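Local coordinates for 2-aminomuconate 6-semialdehyde dehydrogenase (Burkholderia cenocepacia, PDB 4U3W), which probably catalyses the NAD-dependent oxidation of 2-aminomuconate 6-semialdehyde to 2-aminomuconate, at residues Val305-Glu310 against Glu407-Val413; Leu348-Arg354 against Asp385-Val390. All coordinates share one frame; numbering follows the deposited sequence. Where two conformers were deposited one is given.

Interaction 1: Val305-Glu310 against Glu407-Val413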
ATOM      1  N   VAL A 305      31.915  -9.454  -7.930  1.00 33.60           N
ATOM      2  CA  VAL A 305      30.611  -8.961  -7.456  1.00 33.95           C
ATOM      3  C   VAL A 305      29.750 -10.179  -7.367  1.00 33.16           C
ATOM      4  O   VAL A 305      29.864 -11.046  -8.234  1.00 36.73           O
ATOM      5  CB  VAL A 305      30.013  -7.939  -8.383  1.00 36.69           C
ATOM      6  CG1 VAL A 305      28.779  -7.307  -7.715  1.00 39.25           C
ATOM      7  CG2 VAL A 305      31.027  -6.867  -8.679  1.00 36.63           C
ATOM      8  N   CYS A 306      28.905 -10.285  -6.345  1.00 30.39           N
ATOM      9  CA  CYS A 306      28.078 -11.493  -6.210  1.00 31.13           C
ATOM     10  C   CYS A 306      27.161 -11.661  -7.418  1.00 29.23           C
ATOM     11  O   CYS A 306      26.713 -12.772  -7.747  1.00 28.90           O
ATOM     12  CB  CYS A 306      27.243 -11.444  -4.913  1.00 31.92           C
ATOM     13  SG  CYS A 306      26.046 -10.087  -4.787  1.00 42.91           S
ATOM     14  N   LEU A 307      26.889 -10.525  -8.056  1.00 26.26           N
ATOM     15  CA  LEU A 307      25.959 -10.437  -9.187  1.00 29.65           C
ATOM     16  C   LEU A 307      26.572 -10.727 -10.567  1.00 29.69           C
ATOM     17  O   LEU A 307      25.846 -10.711 -11.608  1.00 28.40           O
ATOM     18  CB  LEU A 307      25.352  -9.056  -9.200  1.00 25.40           C
ATOM     19  CG  LEU A 307      24.598  -8.621  -7.927  1.00 30.31           C
ATOM     20  CD1 LEU A 307      24.351  -7.121  -7.961  1.00 32.77           C
ATOM     21  CD2 LEU A 307      23.274  -9.418  -7.791  1.00 31.94           C
ATOM     22  N   CYS A 308      27.880 -10.960 -10.603  1.00 29.79           N
ATOM     23  CA  CYS A 308      28.539 -11.158 -11.916  1.00 29.53           C
ATOM     24  C   CYS A 308      28.048 -12.389 -12.639  1.00 30.50           C
ATOM     25  O   CYS A 308      27.593 -13.348 -12.021  1.00 28.78           O
ATOM     26  CB  CYS A 308      30.084 -11.235 -11.783  1.00 31.03           C
ATOM     27  SG  CYS A 308      30.772  -9.578 -11.591  1.00 32.96           S
ATOM     28  N   SER A 309      28.100 -12.325 -13.974  1.00 28.68           N
ATOM     29  CA  SER A 309      27.683 -13.418 -14.809  1.00 29.26           C
ATOM     30  C   SER A 309      28.878 -14.330 -15.086  1.00 34.40           C
ATOM     31  O   SER A 309      29.726 -13.993 -15.908  1.00 36.44           O
ATOM     32  CB  SER A 309      27.096 -12.894 -16.149  1.00 28.12           C
ATOM     33  OG  SER A 309      28.092 -12.153 -16.856  1.00 29.21           O
ATOM     34  N   GLU A 310      28.928 -15.501 -14.444  1.00 33.12           N
ATOM     35  CA  GLU A 310      29.988 -16.451 -14.730  1.00 31.97           C
ATOM     36  C   GLU A 310      29.533 -17.520 -15.723  1.00 33.30           C
ATOM     37  O   GLU A 310      30.379 -18.242 -16.234  1.00 33.02           O
ATOM     38  CB  GLU A 310      30.515 -17.100 -13.410  1.00 30.17           C
ATOM     39  CG  GLU A 310      31.255 -16.045 -12.583  1.00 30.31           C
ATOM     40  CD  GLU A 310      32.009 -16.622 -11.333  1.00 31.86           C
ATOM     41  OE1 GLU A 310      31.855 -17.826 -11.018  1.00 34.25           O
ATOM     42  OE2 GLU A 310      32.761 -15.855 -10.704  1.00 32.05           O
ATOM     43  N   GLU A 407      30.218 -23.987  -9.792  1.00 36.80           N
ATOM     44  CA  GLU A 407      30.720 -23.421  -8.534  1.00 37.56           C
ATOM     45  C   GLU A 407      31.111 -21.944  -8.676  1.00 37.29           C
ATOM     46  O   GLU A 407      31.707 -21.520  -9.678  1.00 36.78           O
ATOM     47  CB  GLU A 407      31.891 -24.247  -8.028  1.00 37.52           C
ATOM     48  CG  GLU A 407      31.481 -25.682  -7.703  1.00 42.08           C
ATOM     49  CD  GLU A 407      32.656 -26.641  -7.455  1.00 44.95           C
ATOM     50  OE1 GLU A 407      33.798 -26.186  -7.209  1.00 46.11           O
ATOM     51  OE2 GLU A 407      32.405 -27.871  -7.478  1.00 47.38           O
ATOM     52  N   GLU A 408      30.742 -21.140  -7.683  1.00 37.82           N
ATOM     53  CA  GLU A 408      31.042 -19.703  -7.760  1.00 37.48           C
ATOM     54  C   GLU A 408      32.568 -19.552  -7.720  1.00 36.91           C
ATOM     55  O   GLU A 408      33.194 -20.068  -6.808  1.00 36.63           O
ATOM     56  CB  GLU A 408      30.359 -18.955  -6.586  1.00 37.95           C
ATOM     57  CG  GLU A 408      30.707 -17.470  -6.479  1.00 40.27           C
ATOM     58  CD  GLU A 408      29.979 -16.790  -5.330  1.00 43.73           C
ATOM     59  OE1 GLU A 408      30.156 -17.234  -4.170  1.00 42.99           O
ATOM     60  OE2 GLU A 408      29.252 -15.803  -5.594  1.00 43.48           O
ATOM     61  N   ILE A 409      33.162 -18.847  -8.672  1.00 33.97           N
ATOM     62  CA  ILE A 409      34.624 -18.619  -8.684  1.00 33.03           C
ATOM     63  C   ILE A 409      35.002 -17.246  -8.102  1.00 35.03           C
ATOM     64  O   ILE A 409      35.999 -17.128  -7.380  1.00 34.84           O
ATOM     65  CB  ILE A 409      35.188 -18.755 -10.107  1.00 33.19           C
ATOM     66  CG1 ILE A 409      34.954 -20.170 -10.605  1.00 35.25           C
ATOM     67  CG2 ILE A 409      36.657 -18.441 -10.129  1.00 34.91           C
ATOM     68  CD1 ILE A 409      35.243 -20.372 -12.173  1.00 31.02           C
ATOM     69  N   PHE A 410      34.182 -16.224  -8.395  1.00 33.13           N
ATOM     70  CA  PHE A 410      34.355 -14.867  -7.855  1.00 33.94           C
ATOM     71  C   PHE A 410      35.655 -14.235  -8.378  1.00 34.81           C
ATOM     72  O   PHE A 410      36.393 -13.554  -7.636  1.00 34.60           O
ATOM     73  CB  PHE A 410      34.306 -14.883  -6.298  1.00 37.04           C
ATOM     74  CG  PHE A 410      33.541 -13.709  -5.701  1.00 36.69           C
ATOM     75  CD1 PHE A 410      32.139 -13.707  -5.694  1.00 40.12           C
ATOM     76  CD2 PHE A 410      34.211 -12.616  -5.133  1.00 36.31           C
ATOM     77  CE1 PHE A 410      31.397 -12.595  -5.154  1.00 41.47           C
ATOM     78  CE2 PHE A 410      33.493 -11.507  -4.545  1.00 39.63           C
ATOM     79  CZ  PHE A 410      32.076 -11.493  -4.578  1.00 40.19           C
ATOM     80  N   GLY A 411      35.923 -14.489  -9.664  1.00 34.69           N
ATOM     81  CA  GLY A 411      37.005 -13.896 -10.440  1.00 34.14           C
ATOM     82  C   GLY A 411      36.484 -13.412 -11.811  1.00 32.46           C
ATOM     83  O   GLY A 411      35.273 -13.531 -12.074  1.00 31.84           O
ATOM     84  N   PRO A 412      37.377 -12.840 -12.649  1.00 30.56           N
ATOM     85  CA  PRO A 412      37.035 -12.236 -13.949  1.00 31.23           C
ATOM     86  C   PRO A 412      36.986 -13.293 -15.024  1.00 32.82           C
ATOM     87  O   PRO A 412      37.906 -13.448 -15.822  1.00 33.65           O
ATOM     88  CB  PRO A 412      38.183 -11.240 -14.213  1.00 29.06           C
ATOM     89  CG  PRO A 412      39.409 -11.947 -13.514  1.00 32.95           C
ATOM     90  CD  PRO A 412      38.792 -12.604 -12.269  1.00 32.30           C
ATOM     91  N   VAL A 413      35.880 -14.023 -15.030  1.00 32.38           N
ATOM     92  CA  VAL A 413      35.747 -15.155 -15.923  1.00 33.81           C
ATOM     93  C   VAL A 413      34.268 -15.377 -16.251  1.00 33.80           C
ATOM     94  O   VAL A 413      33.369 -15.070 -15.452  1.00 33.69           O
ATOM     95  CB  VAL A 413      36.386 -16.421 -15.289  1.00 40.20           C
ATOM     96  CG1 VAL A 413      35.618 -16.868 -14.015  1.00 38.47           C
ATOM     97  CG2 VAL A 413      36.496 -17.539 -16.293  1.00 40.47           C
TER
HETATM   98  O   HOH W   1      29.032 -14.585  -8.126  1.00 42.19           O
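Two successive backbone N-H groups, those of I409 and F410, are both taken up by the single buried carboxylate of E310. I409 N lies 2.9 Å from E310 OE1 in a nearly straight bond (168° at the hydrogen), while F410 N lies 2.7 Å from E310 OE2 in a more bent one (140°). Each oxygen uses its syn lone pair, so the carboxylate bridges the two amides and its rotation is fixed. Glutamate suits the place because its chain, extended beyond CG (chi2 -172°), carries two acceptors from strand 309-315 to the loop. Its CG passes V413 O at 3.7 Å on the way. K276 forms a salt bridge with E310 OE1 and also bonds to E407 O, which probably favours the charged form of this buried acid.

F410 has a positive phi, and from it the phenyl ring reaches back over the start of the other segment. V305 N stands 3.9 Å above one ring face, toward the rim, and F410 CE1 comes within 3.6 Å of C306 N, obliquely. A broad flat ring can rest against main chain in this way where V305-C308 makes a type I turn, closed by C308 N bonding to V305 O at 3.1 Å.

A water lies between the segments, 3.0 Å from C306 O and 2.8 Å from E408 OE2, an oxygen that also bonds to G275 N. C306 probably corresponds to the nucleophilic cysteine of aldehyde dehydrogenases, and the E407-P412 sequence EEIFGP is a signature motif of the family; their meeting is consistent with the active-site region of that fold, where nicotinamide and aldehyde come together in relatives.

Interaction 2: Leu348-Arg354 against Asp385-Val390; sequences LISRGHR and DDGAFV
R351 NH1 is held by two main-chain carbonyls, G387 O at 2.8 Å and D385 O at 2.9 Å, at the start of helix 351-366. The helix has a serine N-cap: S350 OG accepts from H353 N at 2.8 Å, a task a short hydroxyl does well. Both carbonyls approach the edge of the R351 guanidinium, though tilted from its plane; NH1 lies in the carbonyl plane of G387. A bend at chi3 (82°) turns the planar end of R351 back onto the loop, while its aliphatic CD runs beside D386 O.

R354, one helical turn on, works from the same side. R354 CZ lies over one face of the R351 guanidinium, 3.9 Å above the plane and toward the rim, the two planes steeply inclined; the surrounding carbonyls probably ease the nearness of two positive groups. R354 NH2 donates to F389 O at 3.0 Å, close to its own guanidinium plane, whereas G387 O sits over one face. Water extends the network, one molecule joining R354 NH1 to D385 O and another receiving F389 N and, weakly, R354 NH2. Arginine suits both positions, since a long apolar stem ends in several donors spread over a plane.

Between these polar ends the packing is close. L348 N bonds to A388 O at 2.9 Å with the donor above the carbonyl plane, and L348 CB also nears that oxygen. A388 offers one methyl to the cap, small enough for A388 CB to settle 3.4 Å from S350 O, the oxygen that accepts the helical bond from R354 N.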
ATOM      1  N   LEU A 348      42.717  -8.812  -8.089  1.00 27.71           N
ATOM      2  CA  LEU A 348      41.896  -9.463  -7.030  1.00 25.84           C
ATOM      3  C   LEU A 348      42.285  -8.955  -5.664  1.00 28.47           C
ATOM      4  O   LEU A 348      43.323  -8.262  -5.470  1.00 28.49           O
ATOM      5  CB  LEU A 348      42.039 -10.978  -7.071  1.00 27.24           C
ATOM      6  CG  LEU A 348      41.675 -11.540  -8.454  1.00 28.70           C
ATOM      7  CD1 LEU A 348      41.918 -13.078  -8.490  1.00 29.05           C
ATOM      8  CD2 LEU A 348      40.285 -11.202  -8.907  1.00 30.87           C
ATOM      9  N   ILE A 349      41.429  -9.273  -4.683  1.00 26.54           N
ATOM     10  CA  ILE A 349      41.555  -8.679  -3.379  1.00 25.89           C
ATOM     11  C   ILE A 349      42.835  -9.089  -2.662  1.00 26.90           C
ATOM     12  O   ILE A 349      43.322  -8.329  -1.830  1.00 27.68           O
ATOM     13  CB  ILE A 349      40.316  -9.037  -2.467  1.00 32.08           C
ATOM     14  CG1 ILE A 349      40.303  -8.193  -1.207  1.00 29.61           C
ATOM     15  CG2 ILE A 349      40.233 -10.560  -2.190  1.00 26.13           C
ATOM     16  CD1 ILE A 349      40.148  -6.688  -1.533  1.00 32.28           C
ATOM     17  N   SER A 350      43.353 -10.277  -2.958  1.00 27.88           N
ATOM     18  CA  SER A 350      44.452 -10.824  -2.126  1.00 28.83           C
ATOM     19  C   SER A 350      45.152 -11.931  -2.877  1.00 29.69           C
ATOM     20  O   SER A 350      44.571 -12.512  -3.790  1.00 29.55           O
ATOM     21  CB  SER A 350      43.934 -11.398  -0.783  1.00 29.89           C
ATOM     22  OG  SER A 350      43.297 -12.642  -1.066  1.00 29.98           O
ATOM     23  N   ARG A 351      46.382 -12.254  -2.495  1.00 28.39           N
ATOM     24  CA  ARG A 351      47.052 -13.337  -3.207  1.00 34.66           C
ATOM     25  C   ARG A 351      46.435 -14.700  -2.896  1.00 35.05           C
ATOM     26  O   ARG A 351      46.435 -15.584  -3.745  1.00 36.64           O
ATOM     27  CB  ARG A 351      48.569 -13.361  -2.923  1.00 41.63           C
ATOM     28  CG  ARG A 351      49.267 -12.357  -3.852  1.00 46.36           C
ATOM     29  CD  ARG A 351      50.745 -12.186  -3.581  1.00 50.32           C
ATOM     30  NE  ARG A 351      51.537 -13.247  -4.202  1.00 53.24           N
ATOM     31  CZ  ARG A 351      52.132 -13.175  -5.394  1.00 55.39           C
ATOM     32  NH1 ARG A 351      52.036 -12.083  -6.144  1.00 50.90           N
ATOM     33  NH2 ARG A 351      52.864 -14.202  -5.834  1.00 58.67           N
ATOM     34  N   GLY A 352      45.897 -14.845  -1.690  1.00 34.07           N
ATOM     35  CA  GLY A 352      45.108 -16.020  -1.334  1.00 36.34           C
ATOM     36  C   GLY A 352      43.877 -16.180  -2.228  1.00 35.37           C
ATOM     37  O   GLY A 352      43.558 -17.283  -2.710  1.00 32.84           O
ATOM     38  N   HIS A 353      43.151 -15.095  -2.464  1.00 34.37           N
ATOM     39  CA  HIS A 353      42.013 -15.243  -3.358  1.00 34.43           C
ATOM     40  C   HIS A 353      42.472 -15.560  -4.769  1.00 35.80           C
ATOM     41  O   HIS A 353      41.863 -16.365  -5.476  1.00 37.14           O
ATOM     42  CB  HIS A 353      41.116 -13.980  -3.362  1.00 31.33           C
ATOM     43  CG  HIS A 353      39.877 -14.144  -4.186  1.00 34.37           C
ATOM     44  ND1 HIS A 353      38.969 -15.160  -3.965  1.00 35.73           N
ATOM     45  CD2 HIS A 353      39.366 -13.400  -5.205  1.00 32.88           C
ATOM     46  CE1 HIS A 353      37.981 -15.066  -4.840  1.00 34.44           C
ATOM     47  NE2 HIS A 353      38.193 -14.001  -5.595  1.00 30.97           N
ATOM     48  N   ARG A 354      43.533 -14.909  -5.211  1.00 34.90           N
ATOM     49  CA  ARG A 354      44.055 -15.246  -6.499  1.00 34.89           C
ATOM     50  C   ARG A 354      44.440 -16.733  -6.610  1.00 39.51           C
ATOM     51  O   ARG A 354      44.220 -17.366  -7.646  1.00 40.14           O
ATOM     52  CB  ARG A 354      45.258 -14.390  -6.814  1.00 37.35           C
ATOM     53  CG  ARG A 354      45.821 -14.825  -8.090  1.00 44.26           C
ATOM     54  CD  ARG A 354      46.828 -13.916  -8.590  1.00 45.20           C
ATOM     55  NE  ARG A 354      48.136 -14.267  -8.086  1.00 45.66           N
ATOM     56  CZ  ARG A 354      49.222 -13.661  -8.533  1.00 46.02           C
ATOM     57  NH1 ARG A 354      50.395 -14.019  -8.027  1.00 48.03           N
ATOM     58  NH2 ARG A 354      49.111 -12.689  -9.502  1.00 38.70           N
ATOM     59  N   ASP A 385      53.905  -7.356  -9.702  1.00 30.53           N
ATOM     60  CA  ASP A 385      53.875  -8.797  -9.707  1.00 31.26           C
ATOM     61  C   ASP A 385      53.740  -9.326  -8.291  1.00 31.46           C
ATOM     62  O   ASP A 385      53.530 -10.513  -8.126  1.00 33.33           O
ATOM     63  CB  ASP A 385      55.151  -9.423 -10.347  1.00 31.49           C
ATOM     64  CG  ASP A 385      55.203  -9.238 -11.850  1.00 34.51           C
ATOM     65  OD1 ASP A 385      54.129  -9.131 -12.465  1.00 34.06           O
ATOM     66  OD2 ASP A 385      56.327  -9.247 -12.426  1.00 36.32           O
ATOM     67  N   ASP A 386      53.983  -8.485  -7.285  1.00 30.29           N
ATOM     68  CA  ASP A 386      53.835  -8.914  -5.888  1.00 30.69           C
ATOM     69  C   ASP A 386      52.384  -8.743  -5.409  1.00 30.38           C
ATOM     70  O   ASP A 386      52.050  -9.127  -4.268  1.00 28.32           O
ATOM     71  CB  ASP A 386      54.761  -8.135  -4.972  1.00 31.95           C
ATOM     72  CG  ASP A 386      56.245  -8.431  -5.283  1.00 37.51           C
ATOM     73  OD1 ASP A 386      56.529  -9.477  -5.908  1.00 39.43           O
ATOM     74  OD2 ASP A 386      57.097  -7.628  -4.878  1.00 38.65           O
ATOM     75  N   GLY A 387      51.564  -8.174  -6.271  1.00 27.51           N
ATOM     76  CA  GLY A 387      50.123  -8.030  -6.041  1.00 27.85           C
ATOM     77  C   GLY A 387      49.337  -9.254  -6.513  1.00 29.14           C
ATOM     78  O   GLY A 387      49.872 -10.396  -6.584  1.00 27.30           O
ATOM     79  N   ALA A 388      48.058  -9.039  -6.828  1.00 28.86           N
ATOM     80  CA  ALA A 388      47.159 -10.182  -6.996  1.00 28.93           C
ATOM     81  C   ALA A 388      46.425 -10.110  -8.293  1.00 26.48           C
ATOM     82  O   ALA A 388      45.211 -10.367  -8.334  1.00 27.44           O
ATOM     83  CB  ALA A 388      46.135 -10.264  -5.801  1.00 32.70           C
ATOM     84  N   PHE A 389      47.133  -9.755  -9.375  1.00 26.70           N
ATOM     85  CA  PHE A 389      46.454  -9.587 -10.671  1.00 28.33           C
ATOM     86  C   PHE A 389      46.180 -10.886 -11.410  1.00 30.36           C
ATOM     87  O   PHE A 389      47.001 -11.803 -11.396  1.00 31.79           O
ATOM     88  CB  PHE A 389      47.276  -8.682 -11.620  1.00 29.09           C
ATOM     89  CG  PHE A 389      47.358  -7.255 -11.173  1.00 28.20           C
ATOM     90  CD1 PHE A 389      46.382  -6.340 -11.576  1.00 27.46           C
ATOM     91  CD2 PHE A 389      48.384  -6.837 -10.326  1.00 28.67           C
ATOM     92  CE1 PHE A 389      46.444  -5.011 -11.204  1.00 25.11           C
ATOM     93  CE2 PHE A 389      48.450  -5.500  -9.914  1.00 30.18           C
ATOM     94  CZ  PHE A 389      47.461  -4.584 -10.351  1.00 27.94           C
ATOM     95  N   VAL A 390      45.036 -10.941 -12.083  1.00 27.41           N
ATOM     96  CA  VAL A 390      44.813 -12.010 -13.064  0.52 28.98           C
ATOM     97  C   VAL A 390      44.094 -11.432 -14.252  1.00 30.33           C
ATOM     98  O   VAL A 390      43.460 -10.373 -14.164  1.00 31.87           O
ATOM     99  CB  VAL A 390      43.979 -13.200 -12.542  0.52 29.60           C
ATOM    100  CG1 VAL A 390      44.637 -13.857 -11.309  0.52 29.56           C
ATOM    101  CG2 VAL A 390      42.573 -12.742 -12.209  0.52 27.65           C
TER
HETATM  102  O   HOH W   2      50.229  -9.769  -9.686  1.00 29.91           O
HETATM  103  O   HOH W   3      52.393 -12.691  -9.876  1.00 47.89           O

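How the interactions relate
Both segments of interaction 2 fall between the two of interaction 1 in the sequence, the order being 305-310, 348-354, 385-390 and 407-413, and the centres of the two contacts lie 16 Å apart. Helix 351-366 serves both. Its first turn builds interaction 2, while Y360 and F361 farther along touch I409 and V413. Segments 305-310 and 407-413 lead into neighbouring parallel strands, 309-315 and 413-419, of a mixed sheet, and 385-390 runs toward strand 393-396, which borders 413-419 on the side away from 309-315. The contacts meet directly, with H353 NE2 2.8 Å from F410 O, probably hydrogen-bonded, and P412 packed against L348. The capped helix start thus adjoins the loop that carries F410.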